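Local coordinates for protein Pre-mRNA-processing-splicing factor 8 (Cryptococcus neoformans var. grubii serotype A, PDB 6MX6) that serves in the spliceosome and here is represented by its intein, which probably excises itself from the host protein and joins the flanking sequences, at residues L12-D16 against D29-G33. Sequence-based numbering, arbitrary orientation.
Sequences LLRAD and DQLLG
Leu32 N donates to Leu13 O over 3.0 Å, and Ala15 N donates to Gln30 O, also over 3.0 Å. These two backbone bonds, with one donor from each segment, bracket the Arg14–Leu31 pair, whose CA atoms are 4.1 Å apart in a single beta bridge. Both acceptor oxygens also meet a CA-H: Leu13 O that of Leu31 and Gln30 O that of Arg14. Beyond the bridge, Arg14 NH1 and Asp29 OD2 form a salt bridge at 3.4 Å, with a weak hydrogen bond as part of it. The carboxylate lies at the edge of the guanidinium, its own plane turned almost perpendicular. The arginine chain is extended from CG to NE, which carries the guanidinium from the Arg14 backbone out to Asp29. OD2 also accepts from Gln26 N, which helps hold the carboxylate in position. In the Hint fold expected of an intein, this bridge ties the end of strand 11-13 to strand 30-32, the outermost strand of a sheet whose neighbouring strand is 38-49. Leu13 and Leu32 run alongside each other in the same direction, Leu13 CB lying 4.0 Å from Leu32 CB. With CG anti to the backbone N (chi1 -173°), the Leu32 branches follow Leu13, CD2 meeting Leu13 CD1 at 4.1 Å. Both leucines also touch Leu166 of strand 164-166. Leu32 CB packs against Arg14 O at 3.5 Å. Ala15 CB rests on Gln30 CB at 3.7 Å; Gln30 NE2 turns outside the contact, hydrogen-bonded to Thr40 OG1 and Gly28 O. The Leu31 side chain also touches Phe157 and Val159 of strand 152-159, while its CD2 stays beside Leu13 O.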
loop_
_atom_site.group_PDB
_atom_site.type_symbol
_atom_site.label_atom_id
_atom_site.label_comp_id
_atom_site.label_asym_id
_atom_site.label_seq_id
_atom_site.Cartn_x
_atom_site.Cartn_y
_atom_site.Cartn_z
ATOM N N LEU A 12 6.976 -6.378 -4.063
ATOM C CA LEU A 12 7.448 -5.008 -4.158
ATOM C C LEU A 12 8.561 -4.914 -5.191
ATOM O O LEU A 12 9.091 -5.926 -5.655
ATOM C CB LEU A 12 7.952 -4.522 -2.796
ATOM C CG LEU A 12 7.005 -4.832 -1.635
ATOM C CD1 LEU A 12 7.618 -4.439 -0.303
ATOM C CD2 LEU A 12 5.676 -4.113 -1.851
ATOM N N LEU A 13 8.939 -3.677 -5.519
ATOM C CA LEU A 13 9.991 -3.404 -6.498
ATOM C C LEU A 13 11.246 -2.917 -5.784
ATOM O O LEU A 13 11.194 -1.945 -5.023
ATOM C CB LEU A 13 9.533 -2.361 -7.520
ATOM C CG LEU A 13 8.440 -2.818 -8.485
ATOM C CD1 LEU A 13 8.028 -1.695 -9.417
ATOM C CD2 LEU A 13 8.893 -4.033 -9.266
ATOM N N ARG A 14 12.368 -3.591 -6.032
ATOM C CA ARG A 14 13.659 -3.056 -5.627
ATOM C C ARG A 14 14.000 -1.819 -6.454
ATOM O O ARG A 14 13.425 -1.570 -7.518
ATOM C CB ARG A 14 14.762 -4.098 -5.805
ATOM C CG ARG A 14 14.704 -5.282 -4.861
ATOM C CD ARG A 14 15.964 -6.124 -5.001
ATOM N NE ARG A 14 15.910 -7.341 -4.198
ATOM C CZ ARG A 14 16.176 -7.388 -2.898
ATOM N NH1 ARG A 14 16.510 -6.283 -2.244
ATOM N NH2 ARG A 14 16.104 -8.541 -2.251
ATOM N N ALA A 15 14.975 -1.048 -5.965
ATOM C CA ALA A 15 15.376 0.163 -6.676
ATOM C C ALA A 15 15.873 -0.129 -8.086
ATOM O O ALA A 15 15.826 0.761 -8.942
ATOM C CB ALA A 15 16.457 0.910 -5.890
ATOM N N ASP A 16 16.335 -1.348 -8.351
ATOM C CA ASP A 16 16.831 -1.711 -9.673
ATOM C C ASP A 16 15.743 -2.275 -10.576
ATOM O O ASP A 16 16.034 -2.634 -11.724
ATOM C CB ASP A 16 17.987 -2.715 -9.553
ATOM C CG ASP A 16 17.541 -4.080 -9.049
ATOM O OD1 ASP A 16 16.397 -4.208 -8.566
ATOM O OD2 ASP A 16 18.342 -5.035 -9.135
ATOM N N ASP A 29 17.811 -2.190 2.719
ATOM C CA ASP A 29 17.477 -2.547 1.343
ATOM C C ASP A 29 16.940 -1.342 0.575
ATOM O O ASP A 29 16.270 -0.466 1.125
ATOM C CB ASP A 29 16.449 -3.685 1.310
ATOM C CG ASP A 29 17.093 -5.046 1.118
ATOM O OD1 ASP A 29 18.326 -5.081 0.914
ATOM O OD2 ASP A 29 16.378 -6.077 1.167
ATOM N N GLN A 30 17.243 -1.305 -0.719
ATOM C CA GLN A 30 16.833 -0.210 -1.585
ATOM C C GLN A 30 15.578 -0.620 -2.352
ATOM O O GLN A 30 15.579 -1.639 -3.051
ATOM C CB GLN A 30 17.962 0.168 -2.544
ATOM C CG GLN A 30 19.230 0.660 -1.834
ATOM C CD GLN A 30 18.995 1.926 -1.031
ATOM O OE1 GLN A 30 18.887 3.016 -1.591
ATOM N NE2 GLN A 30 18.911 1.788 0.293
ATOM N N LEU A 31 14.519 0.165 -2.202
ATOM C CA LEU A 31 13.245 0.003 -2.888
ATOM C C LEU A 31 13.029 1.143 -3.872
ATOM O O LEU A 31 13.706 2.173 -3.833
ATOM C CB LEU A 31 12.088 -0.024 -1.886
ATOM C CG LEU A 31 12.178 -1.089 -0.803
ATOM C CD1 LEU A 31 10.987 -0.936 0.124
ATOM C CD2 LEU A 31 12.212 -2.466 -1.436
ATOM N N LEU A 32 12.034 0.970 -4.732
ATOM C CA LEU A 32 11.750 1.945 -5.773
ATOM C C LEU A 32 10.665 2.910 -5.304
ATOM O O LEU A 32 9.575 2.483 -4.902
ATOM C CB LEU A 32 11.337 1.226 -7.052
ATOM C CG LEU A 32 11.161 2.112 -8.281
ATOM C CD1 LEU A 32 12.362 3.029 -8.445
ATOM C CD2 LEU A 32 10.964 1.232 -9.495
ATOM N N GLY A 33 10.965 4.210 -5.361
ATOM C CA GLY A 33 10.002 5.248 -5.064
ATOM C C GLY A 33 9.135 5.583 -6.261
ATOM O O GLY A 33 9.417 5.214 -7.407
#